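Carbohydrate kinase, FGGY (Novosphingobium aromaticivorans, PDB 3H6E) probably transfers phosphate to a sugar or related substrate, as FGGY carbohydrate kinases do, though its own substrate is not established. Local coordinates at residues 121-126 with 172-177; 183-188 with 193-198; 334-339 with 363-368; 377-382 with 459-464. All coordinates share one frame; numbering follows the deposited sequence.

Interaction 1. Residues 121-126 with 172-177; sequences PALPDG and GCHSDL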
loop_
_atom_site.group_PDB
_atom_site.type_symbol
_atom_site.label_atom_id
_atom_site.label_comp_id
_atom_site.label_asym_id
_atom_site.label_seq_id
_atom_site.Cartn_x
_atom_site.Cartn_y
_atom_site.Cartn_z
ATOM N N PRO A 121 -5.916 -9.607 -8.779
ATOM C CA PRO A 121 -5.445 -9.813 -10.151
ATOM C C PRO A 121 -4.257 -10.764 -10.179
ATOM O O PRO A 121 -3.554 -10.886 -9.177
ATOM C CB PRO A 121 -4.982 -8.410 -10.581
ATOM C CG PRO A 121 -5.291 -7.485 -9.418
ATOM C CD PRO A 121 -5.395 -8.356 -8.212
ATOM N N ALA A 122 -4.037 -11.425 -11.311
ATOM C CA ALA A 122 -2.864 -12.276 -11.477
ATOM C C ALA A 122 -1.610 -11.419 -11.419
ATOM O O ALA A 122 -1.441 -10.498 -12.213
ATOM C CB ALA A 122 -2.928 -13.032 -12.795
ATOM N N LEU A 123 -0.734 -11.726 -10.471
ATOM C CA LEU A 123 0.508 -10.987 -10.317
ATOM C C LEU A 123 1.699 -11.939 -10.371
ATOM O O LEU A 123 1.578 -13.112 -10.021
ATOM C CB LEU A 123 0.497 -10.199 -9.006
ATOM C CG LEU A 123 -0.535 -9.071 -8.935
ATOM C CD1 LEU A 123 -0.649 -8.513 -7.526
ATOM C CD2 LEU A 123 -0.208 -7.961 -9.933
ATOM N N PRO A 124 2.852 -11.431 -10.826
ATOM C CA PRO A 124 4.086 -12.209 -10.979
ATOM C C PRO A 124 4.703 -12.654 -9.652
ATOM O O PRO A 124 4.434 -12.073 -8.600
ATOM C CB PRO A 124 5.035 -11.228 -11.684
ATOM C CG PRO A 124 4.151 -10.192 -12.290
ATOM C CD PRO A 124 2.996 -10.064 -11.351
ATOM N N ASP A 125 5.532 -13.690 -9.721
ATOM C CA ASP A 125 6.286 -14.163 -8.568
ATOM C C ASP A 125 5.381 -14.459 -7.369
ATOM O O ASP A 125 4.411 -15.213 -7.482
ATOM C CB ASP A 125 7.371 -13.146 -8.213
ATOM C CG ASP A 125 8.125 -12.654 -9.439
ATOM O OD1 ASP A 125 8.045 -11.449 -9.746
ATOM O OD2 ASP A 125 8.785 -13.477 -10.111
ATOM N N GLY A 126 5.699 -13.860 -6.225
ATOM C CA GLY A 126 4.972 -14.134 -4.999
ATOM C C GLY A 126 3.974 -13.066 -4.587
ATOM O O GLY A 126 3.447 -13.109 -3.474
ATOM N N GLY A 172 -6.638 -9.193 2.160
ATOM C CA GLY A 172 -7.264 -8.459 1.076
ATOM C C GLY A 172 -6.272 -7.814 0.125
ATOM O O GLY A 172 -6.662 -7.113 -0.807
ATOM N N CYS A 173 -4.986 -8.053 0.359
ATOM C CA CYS A 173 -3.929 -7.462 -0.460
ATOM C C CYS A 173 -3.574 -8.364 -1.645
ATOM O O CYS A 173 -2.513 -8.991 -1.668
ATOM C CB CYS A 173 -2.689 -7.189 0.400
ATOM S SG CYS A 173 -1.365 -6.291 -0.435
ATOM N N HIS A 174 -4.479 -8.417 -2.623
ATOM C CA HIS A 174 -4.350 -9.278 -3.803
ATOM C C HIS A 174 -3.697 -10.638 -3.521
ATOM O O HIS A 174 -2.649 -10.966 -4.072
ATOM C CB HIS A 174 -3.638 -8.543 -4.949
ATOM C CG HIS A 174 -2.340 -7.906 -4.557
ATOM N ND1 HIS A 174 -1.184 -8.632 -4.364
ATOM C CD2 HIS A 174 -2.010 -6.611 -4.341
ATOM C CE1 HIS A 174 -0.201 -7.813 -4.039
ATOM N NE2 HIS A 174 -0.674 -6.581 -4.016
ATOM N N SER A 175 -4.336 -11.434 -2.671
ATOM C CA SER A 175 -3.754 -12.700 -2.240
ATOM C C SER A 175 -4.406 -13.914 -2.889
ATOM O O SER A 175 -3.882 -15.023 -2.794
ATOM C CB SER A 175 -3.848 -12.830 -0.724
ATOM O OG SER A 175 -5.196 -12.984 -0.329
ATOM N N ASP A 176 -5.548 -13.704 -3.540
ATOM C CA ASP A 176 -6.337 -14.804 -4.101
ATOM C C ASP A 176 -7.061 -15.603 -3.016
ATOM O O ASP A 176 -7.843 -16.502 -3.322
ATOM C CB ASP A 176 -5.464 -15.746 -4.939
ATOM C CG ASP A 176 -4.863 -15.063 -6.144
ATOM O OD1 ASP A 176 -5.337 -13.967 -6.504
ATOM O OD2 ASP A 176 -3.918 -15.620 -6.737
ATOM N N LEU A 177 -6.805 -15.269 -1.753
ATOM C CA LEU A 177 -7.392 -16.001 -0.631
ATOM C C LEU A 177 -8.649 -15.334 -0.083
ATOM O O LEU A 177 -9.265 -15.846 0.849
ATOM C CB LEU A 177 -6.380 -16.149 0.510
ATOM C CG LEU A 177 -4.930 -16.514 0.187
ATOM C CD1 LEU A 177 -4.246 -17.016 1.441
ATOM C CD2 LEU A 177 -4.851 -17.562 -0.912
#
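Pro121 opens the contact at its ring CD, 3.7 Å from CB of His174. Its carbonyl oxygen turns elsewhere, to a weak hydrogen bond with Asn128. Two residues on, Leu123 does the closer work. Its CG is anti to its own carbonyl carbon (chi1 -66°), and from there CD1 reaches over one face of the His174 imidazole in a CH-pi contact, 3.5 Å from the ring centroid and 23° off the normal. The methyl is displaced toward the ring rim, with ND1 of His174 as its nearest atom at 3.2 Å from Leu123 CD1. On the opposite face sits SG of Cys173, 3.6 Å above the plane of the His174 ring, giving a flat group held between a methyl and a sulfur. ND1 of His174 also makes a weak hydrogen bond to Leu127 O. Cutting the imidazole back to an alanine here would probably leave the Leu123 methyl and the Cys173 sulfur without the flat surface between them and open a gap beside Pro121. Asp176, farther along the second loop, has its carboxylate engaged outside the pair: OD1 by Ser120 and Arg112, OD2 by Tyr108. This is loop-to-loop packing within the FGGY N-terminal family region. The 121-126 loop leads from helix 115-118 to helix 129-139; the loop 172-177 follows helix 168-171 and precedes strand 178-179. Ser175 and Leu177 rest on helix 129-139, while Leu283 of strand 282-286, in the C-terminal family region, touches both Pro121 and His174.

Interaction 2. Residues 183-188 with 193-198; sequences GDFSPM and GWAARF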
loop_
_atom_site.group_PDB
_atom_site.type_symbol
_atom_site.label_atom_id
_atom_site.label_comp_id
_atom_site.label_asym_id
_atom_site.label_seq_id
_atom_site.Cartn_x
_atom_site.Cartn_y
_atom_site.Cartn_z
ATOM N N GLY A 183 -16.680 -10.958 2.284
ATOM C CA GLY A 183 -16.022 -10.799 3.568
ATOM C C GLY A 183 -15.642 -12.142 4.154
ATOM O O GLY A 183 -15.772 -12.376 5.356
ATOM N N ASP A 184 -15.168 -13.028 3.285
ATOM C CA ASP A 184 -14.832 -14.392 3.667
ATOM C C ASP A 184 -13.723 -14.890 2.746
ATOM O O ASP A 184 -13.397 -14.238 1.755
ATOM C CB ASP A 184 -16.068 -15.291 3.542
ATOM C CG ASP A 184 -15.959 -16.569 4.365
ATOM O OD1 ASP A 184 -14.839 -16.912 4.802
ATOM O OD2 ASP A 184 -16.999 -17.228 4.580
ATOM N N PHE A 185 -13.138 -16.037 3.070
ATOM C CA PHE A 185 -12.140 -16.634 2.195
ATOM C C PHE A 185 -12.746 -16.914 0.827
ATOM O O PHE A 185 -13.958 -17.093 0.699
ATOM C CB PHE A 185 -11.599 -17.930 2.796
ATOM C CG PHE A 185 -10.653 -17.724 3.945
ATOM C CD1 PHE A 185 -11.086 -17.877 5.252
ATOM C CD2 PHE A 185 -9.326 -17.392 3.717
ATOM C CE1 PHE A 185 -10.218 -17.698 6.311
ATOM C CE2 PHE A 185 -8.451 -17.209 4.770
ATOM C CZ PHE A 185 -8.899 -17.362 6.072
ATOM N N SER A 186 -11.903 -16.949 -0.196
ATOM C CA SER A 186 -12.368 -17.229 -1.546
ATOM C C SER A 186 -12.757 -18.699 -1.719
ATOM O O SER A 186 -12.285 -19.570 -0.980
ATOM C CB SER A 186 -11.299 -16.851 -2.568
ATOM O OG SER A 186 -10.104 -17.573 -2.342
ATOM N N PRO A 187 -13.632 -18.977 -2.696
ATOM C CA PRO A 187 -13.983 -20.357 -3.032
ATOM C C PRO A 187 -12.730 -21.211 -3.164
ATOM O O PRO A 187 -12.688 -22.327 -2.647
ATOM C CB PRO A 187 -14.661 -20.215 -4.392
ATOM C CG PRO A 187 -15.269 -18.862 -4.363
ATOM C CD PRO A 187 -14.372 -18.000 -3.515
HETATM N N MSE A 188 -11.719 -20.681 -3.843
HETATM C CA MSE A 188 -10.486 -21.419 -4.091
HETATM C C MSE A 188 -9.760 -21.809 -2.808
HETATM O O MSE A 188 -9.409 -22.971 -2.615
HETATM C CB MSE A 188 -9.536 -20.616 -4.980
HETATM C CG MSE A 188 -8.223 -21.337 -5.240
HETATM SE SE MSE A 188 -6.800 -20.205 -5.946
HETATM C CE MSE A 188 -6.593 -18.985 -4.436
ATOM N N GLY A 193 -8.397 -26.374 0.853
ATOM C CA GLY A 193 -8.136 -26.626 2.257
ATOM C C GLY A 193 -7.187 -25.607 2.863
ATOM O O GLY A 193 -6.740 -25.764 3.998
ATOM N N TRP A 194 -6.876 -24.555 2.108
ATOM C CA TRP A 194 -5.998 -23.501 2.607
ATOM C C TRP A 194 -6.669 -22.680 3.706
ATOM O O TRP A 194 -6.044 -22.347 4.715
ATOM C CB TRP A 194 -5.537 -22.584 1.471
ATOM C CG TRP A 194 -4.564 -23.236 0.520
ATOM C CD1 TRP A 194 -3.966 -24.454 0.663
ATOM C CD2 TRP A 194 -4.055 -22.680 -0.701
ATOM N NE1 TRP A 194 -3.129 -24.699 -0.400
ATOM C CE2 TRP A 194 -3.163 -23.625 -1.250
ATOM C CE3 TRP A 194 -4.269 -21.479 -1.385
ATOM C CZ2 TRP A 194 -2.489 -23.408 -2.450
ATOM C CZ3 TRP A 194 -3.599 -21.264 -2.575
ATOM C CH2 TRP A 194 -2.720 -22.225 -3.096
ATOM N N ALA A 195 -7.943 -22.358 3.506
ATOM C CA ALA A 195 -8.686 -21.541 4.461
ATOM C C ALA A 195 -8.708 -22.170 5.849
ATOM O O ALA A 195 -8.700 -21.469 6.859
ATOM C CB ALA A 195 -10.105 -21.300 3.964
ATOM N N ALA A 196 -8.723 -23.498 5.889
ATOM C CA ALA A 196 -8.786 -24.223 7.152
ATOM C C ALA A 196 -7.467 -24.170 7.919
ATOM O O ALA A 196 -7.432 -24.421 9.126
ATOM C CB ALA A 196 -9.205 -25.669 6.909
ATOM N N ARG A 197 -6.383 -23.848 7.219
ATOM C CA ARG A 197 -5.063 -23.788 7.839
ATOM C C ARG A 197 -4.787 -22.453 8.535
ATOM O O ARG A 197 -3.877 -22.359 9.359
ATOM C CB ARG A 197 -3.972 -24.039 6.801
ATOM C CG ARG A 197 -4.071 -25.362 6.066
ATOM C CD ARG A 197 -2.975 -25.438 5.011
ATOM N NE ARG A 197 -3.071 -26.621 4.163
ATOM C CZ ARG A 197 -2.281 -26.849 3.118
ATOM N NH1 ARG A 197 -1.340 -25.970 2.790
ATOM N NH2 ARG A 197 -2.431 -27.953 2.397
ATOM N N PHE A 198 -5.562 -21.426 8.201
ATOM C CA PHE A 198 -5.326 -20.083 8.735
ATOM C C PHE A 198 -5.716 -19.893 10.204
ATOM O O PHE A 198 -6.740 -20.397 10.668
ATOM C CB PHE A 198 -6.020 -19.027 7.866
ATOM C CG PHE A 198 -5.192 -18.568 6.701
ATOM C CD1 PHE A 198 -4.369 -17.461 6.816
ATOM C CD2 PHE A 198 -5.227 -19.250 5.494
ATOM C CE1 PHE A 198 -3.602 -17.036 5.750
ATOM C CE2 PHE A 198 -4.459 -18.831 4.424
ATOM C CZ PHE A 198 -3.643 -17.721 4.554
#
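Phe185 packs on Ala195 where a two-stranded antiparallel hairpin, 178-179 with 184-185 and a G1 beta bulge at Gly183 and Asp184, runs into the short helix 187-191. Ser186 is the N-cap of that helix and Gly193 ends it in a Schellman motif, so the chain doubles back and faces itself. The aromatic side chain illustrates how such a reversal gains a small core. Its CB lies 3.9 Å from CB of Ala195, and its CG comes closer, 3.6 Å from the same methyl. With CG anti to the carbonyl carbon (chi1 -74°), the ring turns one face to Ala195, whose CB stands over it in a CH-pi contact, shifted toward the rim. Farther out, CE1 of Phe185 passes 4.1 Å from the carbonyl O of Ala195. Toward its outer end the ring meets Phe198: CE2 of Phe185 is 3.9 Å from CD2 of Phe198 and lies over one face of that ring. At the tip, CZ of Phe185 rests 3.8 Å from CB of Phe198. The two ring planes meet at 42°, neither parallel nor perpendicular, and Trp178 adds an edge-to-face partner to Phe185. A serine in place of Phe185 would probably strip the Ala195 methyl and the Phe198 ring of their shared partner and open a gap between the 184-185 strand and the 194-198 turn. Trp194, held through NE1 by Asp137, meets Met188 in the first turn of the helix: CE of Met188, a selenomethionine bent at chi3 (63°), lies 4.2 Å from CZ3 of Trp194.

Interaction 3. Residues 334-339 with 363-368; sequences HGRMIL and WFERRA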
loop_
_atom_site.group_PDB
_atom_site.type_symbol
_atom_site.label_atom_id
_atom_site.label_comp_id
_atom_site.label_asym_id
_atom_site.label_seq_id
_atom_site.Cartn_x
_atom_site.Cartn_y
_atom_site.Cartn_z
ATOM N N HIS A 334 -0.490 25.834 -26.344
ATOM C CA HIS A 334 0.102 25.315 -27.572
ATOM C C HIS A 334 -0.265 23.853 -27.790
ATOM O O HIS A 334 0.159 23.240 -28.769
ATOM C CB HIS A 334 1.622 25.486 -27.580
ATOM C CG HIS A 334 2.074 26.859 -27.970
ATOM N ND1 HIS A 334 2.757 27.689 -27.108
ATOM C CD2 HIS A 334 1.933 27.548 -29.126
ATOM C CE1 HIS A 334 3.023 28.830 -27.718
ATOM N NE2 HIS A 334 2.534 28.771 -28.943
ATOM N N GLY A 335 -1.053 23.300 -26.875
ATOM C CA GLY A 335 -1.479 21.917 -26.980
ATOM C C GLY A 335 -0.324 20.940 -26.878
ATOM O O GLY A 335 -0.378 19.841 -27.431
ATOM N N ARG A 336 0.726 21.344 -26.168
ATOM C CA ARG A 336 1.879 20.478 -25.948
ATOM C C ARG A 336 1.520 19.400 -24.936
ATOM O O ARG A 336 1.296 19.701 -23.763
ATOM C CB ARG A 336 3.071 21.283 -25.426
ATOM C CG ARG A 336 3.467 22.478 -26.275
ATOM C CD ARG A 336 4.872 22.942 -25.904
ATOM N NE ARG A 336 5.114 24.335 -26.265
ATOM C CZ ARG A 336 5.402 24.746 -27.494
ATOM N NH1 ARG A 336 5.475 23.865 -28.482
ATOM N NH2 ARG A 336 5.609 26.035 -27.734
HETATM N N MSE A 337 1.471 18.145 -25.373
HETATM C CA MSE A 337 1.036 17.079 -24.476
HETATM C C MSE A 337 1.609 15.684 -24.763
HETATM O O MSE A 337 2.284 15.464 -25.772
HETATM C CB MSE A 337 -0.488 17.021 -24.452
HETATM C CG MSE A 337 -1.089 16.545 -25.750
HETATM SE SE MSE A 337 -3.012 16.808 -25.776
HETATM C CE MSE A 337 -3.460 15.421 -27.069
ATOM N N ILE A 338 1.315 14.755 -23.854
ATOM C CA ILE A 338 1.845 13.391 -23.885
ATOM C C ILE A 338 0.713 12.374 -23.903
ATOM O O ILE A 338 -0.212 12.461 -23.100
ATOM C CB ILE A 338 2.678 13.102 -22.622
ATOM C CG1 ILE A 338 3.773 14.153 -22.440
ATOM C CG2 ILE A 338 3.253 11.688 -22.663
ATOM C CD1 ILE A 338 4.355 14.188 -21.035
ATOM N N LEU A 339 0.793 11.399 -24.801
ATOM C CA LEU A 339 -0.208 10.338 -24.860
ATOM C C LEU A 339 0.293 9.052 -24.192
ATOM O O LEU A 339 1.452 8.676 -24.353
ATOM C CB LEU A 339 -0.607 10.065 -26.309
ATOM C CG LEU A 339 -0.977 11.290 -27.149
ATOM C CD1 LEU A 339 -1.524 10.858 -28.495
ATOM C CD2 LEU A 339 -1.982 12.169 -26.426
ATOM N N TRP A 363 13.287 21.933 -20.829
ATOM C CA TRP A 363 12.978 21.006 -19.748
ATOM C C TRP A 363 11.778 21.420 -18.899
ATOM O O TRP A 363 10.916 20.599 -18.606
ATOM C CB TRP A 363 14.210 20.764 -18.868
ATOM C CG TRP A 363 15.153 19.773 -19.471
ATOM C CD1 TRP A 363 16.392 20.023 -19.990
ATOM C CD2 TRP A 363 14.923 18.370 -19.639
ATOM N NE1 TRP A 363 16.951 18.859 -20.460
ATOM C CE2 TRP A 363 16.069 17.830 -20.257
ATOM C CE3 TRP A 363 13.860 17.519 -19.322
ATOM C CZ2 TRP A 363 16.179 16.475 -20.569
ATOM C CZ3 TRP A 363 13.973 16.176 -19.628
ATOM C CH2 TRP A 363 15.123 15.667 -20.248
ATOM N N PHE A 364 11.720 22.687 -18.509
ATOM C CA PHE A 364 10.638 23.155 -17.650
ATOM C C PHE A 364 9.262 22.909 -18.260
ATOM O O PHE A 364 8.336 22.495 -17.565
ATOM C CB PHE A 364 10.815 24.634 -17.302
ATOM C CG PHE A 364 11.810 24.876 -16.208
ATOM C CD1 PHE A 364 13.134 25.145 -16.505
ATOM C CD2 PHE A 364 11.423 24.822 -14.882
ATOM C CE1 PHE A 364 14.052 25.365 -15.495
ATOM C CE2 PHE A 364 12.335 25.035 -13.868
ATOM C CZ PHE A 364 13.651 25.309 -14.175
ATOM N N GLU A 365 9.132 23.159 -19.558
ATOM C CA GLU A 365 7.858 22.960 -20.238
ATOM C C GLU A 365 7.591 21.480 -20.471
ATOM O O GLU A 365 6.440 21.050 -20.529
ATOM C CB GLU A 365 7.820 23.721 -21.563
ATOM C CG GLU A 365 7.752 25.229 -21.405
ATOM C CD GLU A 365 7.424 25.937 -22.705
ATOM O OE1 GLU A 365 7.258 25.248 -23.734
ATOM O OE2 GLU A 365 7.330 27.185 -22.694
ATOM N N ARG A 366 8.661 20.705 -20.609
ATOM C CA ARG A 366 8.527 19.265 -20.764
ATOM C C ARG A 366 8.245 18.647 -19.396
ATOM O O ARG A 366 7.451 17.718 -19.274
ATOM C CB ARG A 366 9.789 18.667 -21.395
ATOM C CG ARG A 366 9.495 17.677 -22.515
ATOM C CD ARG A 366 10.758 17.066 -23.116
ATOM N NE ARG A 366 11.702 18.077 -23.580
ATOM C CZ ARG A 366 12.557 17.895 -24.582
ATOM N NH1 ARG A 366 12.579 16.742 -25.241
ATOM N NH2 ARG A 366 13.384 18.873 -24.935
ATOM N N ARG A 367 8.888 19.192 -18.369
ATOM C CA ARG A 367 8.705 18.731 -16.998
ATOM C C ARG A 367 7.327 19.114 -16.462
ATOM O O ARG A 367 6.731 18.389 -15.663
ATOM C CB ARG A 367 9.792 19.306 -16.088
ATOM C CG ARG A 367 11.189 18.765 -16.342
ATOM C CD ARG A 367 12.012 18.816 -15.070
ATOM N NE ARG A 367 12.294 20.181 -14.641
ATOM C CZ ARG A 367 12.547 20.530 -13.383
ATOM N NH1 ARG A 367 12.534 19.616 -12.423
ATOM N NH2 ARG A 367 12.801 21.797 -13.082
ATOM N N ALA A 368 6.828 20.265 -16.894
ATOM C CA ALA A 368 5.514 20.722 -16.471
ATOM C C ALA A 368 4.436 19.878 -17.141
ATOM O O ALA A 368 3.453 19.488 -16.509
ATOM C CB ALA A 368 5.331 22.192 -16.802
#
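NE of Arg336 and OE1 of Glu365 form a salt bridge 3.4 Å long, the one polar link between these segments. At that length, with no hydrogen bond across the pair, the attraction is probably mainly electrostatic. The aliphatic part of the arginine follows closely, CD of Arg336 lying 4.0 Å from OE1 of Glu365, and the guanidinium and carboxylate planes are only 25° apart. Arg336 runs extended from CG to NE and then turns at chi4 (-79°). The turn lays its guanidinium over CB of His334, which stands 3.8 Å from that plane beneath its centre, while NH2 of Arg336 lies 3.3 Å above the plane of the His334 ring. Pro360 touches both charged side chains, and Glu330 O accepts a hydrogen bond from His334 ND1. Because Glu365 belongs to the first turn of helix 363-384, its negative charge would probably be eased by the helix dipole as well as by the arginine. Here is a modest surface ion pair joining a strand entry to a helix start. Gly335 ends helix 328-333 in a Schellman motif, and strand 337-339 then pairs antiparallel with 355-357. The Arg336 carbonyl is hydrogen-bonded to Tyr460 of helix 457-468, against which Met337 also packs, while Phe364 and Arg367 of helix 363-384 pack on helix 321-326.

Interaction 4. Residues 377-382 with 459-464; sequences VADTAL and TYRNRW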
loop_
_atom_site.group_PDB
_atom_site.type_symbol
_atom_site.label_atom_id
_atom_site.label_comp_id
_atom_site.label_asym_id
_atom_site.label_seq_id
_atom_site.Cartn_x
_atom_site.Cartn_y
_atom_site.Cartn_z
ATOM N N VAL A 377 -4.164 10.788 -16.320
ATOM C CA VAL A 377 -4.221 9.344 -16.152
ATOM C C VAL A 377 -4.712 9.000 -14.747
ATOM O O VAL A 377 -5.426 8.017 -14.556
ATOM C CB VAL A 377 -2.855 8.673 -16.412
ATOM C CG1 VAL A 377 -2.962 7.164 -16.231
ATOM C CG2 VAL A 377 -2.354 9.008 -17.809
ATOM N N ALA A 378 -4.331 9.815 -13.768
ATOM C CA ALA A 378 -4.839 9.651 -12.411
ATOM C C ALA A 378 -6.331 9.943 -12.407
ATOM O O ALA A 378 -7.102 9.300 -11.698
ATOM C CB ALA A 378 -4.117 10.573 -11.445
ATOM N N ASP A 379 -6.726 10.914 -13.222
ATOM C CA ASP A 379 -8.126 11.290 -13.365
ATOM C C ASP A 379 -8.955 10.118 -13.878
ATOM O O ASP A 379 -10.038 9.841 -13.370
ATOM C CB ASP A 379 -8.253 12.476 -14.321
ATOM C CG ASP A 379 -9.692 12.841 -14.605
ATOM O OD1 ASP A 379 -10.309 13.522 -13.756
ATOM O OD2 ASP A 379 -10.201 12.446 -15.678
ATOM N N THR A 380 -8.438 9.437 -14.894
ATOM C CA THR A 380 -9.097 8.257 -15.436
ATOM C C THR A 380 -9.156 7.137 -14.399
ATOM O O THR A 380 -10.165 6.441 -14.284
ATOM C CB THR A 380 -8.376 7.750 -16.704
ATOM O OG1 THR A 380 -8.546 8.702 -17.761
ATOM C CG2 THR A 380 -8.929 6.404 -17.150
ATOM N N ALA A 381 -8.073 6.975 -13.643
ATOM C CA ALA A 381 -7.986 5.913 -12.646
ATOM C C ALA A 381 -8.942 6.133 -11.475
ATOM O O ALA A 381 -9.589 5.197 -11.007
ATOM C CB ALA A 381 -6.563 5.768 -12.152
ATOM N N LEU A 382 -9.024 7.374 -11.009
ATOM C CA LEU A 382 -9.935 7.729 -9.931
ATOM C C LEU A 382 -11.383 7.478 -10.327
ATOM O O LEU A 382 -12.202 7.088 -9.500
ATOM C CB LEU A 382 -9.749 9.198 -9.537
ATOM C CG LEU A 382 -8.508 9.526 -8.698
ATOM C CD1 LEU A 382 -7.991 10.931 -8.987
ATOM C CD2 LEU A 382 -8.789 9.324 -7.207
ATOM N N THR A 459 -10.311 22.498 -22.342
ATOM C CA THR A 459 -9.895 22.465 -23.737
ATOM C C THR A 459 -8.726 21.504 -23.877
ATOM O O THR A 459 -8.702 20.654 -24.766
ATOM C CB THR A 459 -9.458 23.862 -24.220
ATOM O OG1 THR A 459 -10.428 24.836 -23.816
ATOM C CG2 THR A 459 -9.309 23.890 -25.736
ATOM N N TYR A 460 -7.763 21.643 -22.971
ATOM C CA TYR A 460 -6.584 20.786 -22.937
ATOM C C TYR A 460 -6.962 19.317 -22.789
ATOM O O TYR A 460 -6.627 18.496 -23.642
ATOM C CB TYR A 460 -5.682 21.210 -21.781
ATOM C CG TYR A 460 -4.294 20.610 -21.798
ATOM C CD1 TYR A 460 -3.277 21.181 -22.555
ATOM C CD2 TYR A 460 -3.995 19.490 -21.034
ATOM C CE1 TYR A 460 -2.003 20.645 -22.558
ATOM C CE2 TYR A 460 -2.724 18.945 -21.032
ATOM C CZ TYR A 460 -1.732 19.525 -21.794
ATOM O OH TYR A 460 -0.468 18.985 -21.787
ATOM N N ARG A 461 -7.665 18.985 -21.708
ATOM C CA ARG A 461 -8.064 17.601 -21.479
ATOM C C ARG A 461 -8.959 17.093 -22.594
ATOM O O ARG A 461 -8.873 15.930 -22.983
ATOM C CB ARG A 461 -8.777 17.419 -20.139
ATOM C CG ARG A 461 -9.238 15.979 -19.929
ATOM C CD ARG A 461 -9.791 15.724 -18.537
ATOM N NE ARG A 461 -11.244 15.843 -18.484
ATOM C CZ ARG A 461 -12.002 15.269 -17.555
ATOM N NH1 ARG A 461 -11.439 14.531 -16.606
ATOM N NH2 ARG A 461 -13.319 15.425 -17.578
ATOM N N ASN A 462 -9.826 17.966 -23.096
ATOM C CA ASN A 462 -10.697 17.618 -24.210
ATOM C C ASN A 462 -9.884 17.169 -25.420
ATOM O O ASN A 462 -10.153 16.115 -26.002
ATOM C CB ASN A 462 -11.617 18.785 -24.568
ATOM C CG ASN A 462 -12.758 18.946 -23.582
ATOM O OD1 ASN A 462 -13.346 17.963 -23.136
ATOM N ND2 ASN A 462 -13.079 20.190 -23.242
ATOM N N ARG A 463 -8.883 17.967 -25.786
ATOM C CA ARG A 463 -7.964 17.582 -26.852
ATOM C C ARG A 463 -7.264 16.268 -26.514
ATOM O O ARG A 463 -7.295 15.320 -27.300
ATOM C CB ARG A 463 -6.937 18.688 -27.127
ATOM C CG ARG A 463 -7.313 19.597 -28.292
ATOM C CD ARG A 463 -8.079 20.833 -27.842
ATOM N NE ARG A 463 -7.347 22.070 -28.117
ATOM C CZ ARG A 463 -6.470 22.635 -27.290
ATOM N NH1 ARG A 463 -6.195 22.082 -26.114
ATOM N NH2 ARG A 463 -5.865 23.762 -27.641
ATOM N N TRP A 464 -6.644 16.218 -25.338
ATOM C CA TRP A 464 -5.960 15.015 -24.870
ATOM C C TRP A 464 -6.846 13.778 -25.000
ATOM O O TRP A 464 -6.481 12.809 -25.666
ATOM C CB TRP A 464 -5.505 15.193 -23.416
ATOM C CG TRP A 464 -4.686 14.053 -22.877
ATOM C CD1 TRP A 464 -3.378 13.775 -23.157
ATOM C CD2 TRP A 464 -5.117 13.047 -21.949
ATOM N NE1 TRP A 464 -2.972 12.655 -22.471
ATOM C CE2 TRP A 464 -4.020 12.190 -21.721
ATOM C CE3 TRP A 464 -6.326 12.785 -21.294
ATOM C CZ2 TRP A 464 -4.095 11.092 -20.867
ATOM C CZ3 TRP A 464 -6.399 11.689 -20.448
ATOM C CH2 TRP A 464 -5.289 10.857 -20.242
#
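Asp379 and Arg461 join two helices by a tight salt bridge, OD2 of Asp379 lying 2.6 Å from NH1 of Arg461. The carboxylate comes to the edge of the guanidinium near its plane, yet the two planes are turned 63° apart. OD1 of Asp379 is less close to NH1 of Arg461, at 3.2 Å, and has a long, weak ion pair with Arg411 as well. Arg461 reaches out with CG anti to its backbone nitrogen (chi1 178°) and bends at chi3 (95°) to present NH1, a span needed because CA of Asp379 and CA of Arg461 are 10.3 Å apart. Beside this polar link is an apolar one: CG2 of Val377 meets CZ2 of Trp464 at 4.1 Å, the side chains crossing at about a right angle. The indole is positioned in turn by NE1, which is hydrogen-bonded to Ile338 O. Leu376 touches both Arg461 and Trp464. Helix 363-384 thus lies between helix 457-468 and the large C-terminal sheet, where Val377 and Ala378 pack on Phe298 and Ala381 on Ala296 of strand 292-298.

In the fold
The four contacts form two pairs, interactions 1 and 2 in the N-terminal family region and 3 and 4 around helix 363-384 of the C-terminal one, with the centres of interactions 2 and 3 about 49 Å apart on opposite sides of the chain's centre. Interactions 1 and 2 are neighbours through Asp176, Leu177 and Ser186, and both rely on apolar and aromatic packing between loops, turns and a short helix; interaction 1 is partly buried, interaction 2 more fully so. Interactions 3 and 4 also touch through helix 457-468. Each has a salt bridge, but that of interaction 3 is long and at the surface, whereas that of interaction 4 is short, lies in a buried contact, and is flanked by a hydrophobic one.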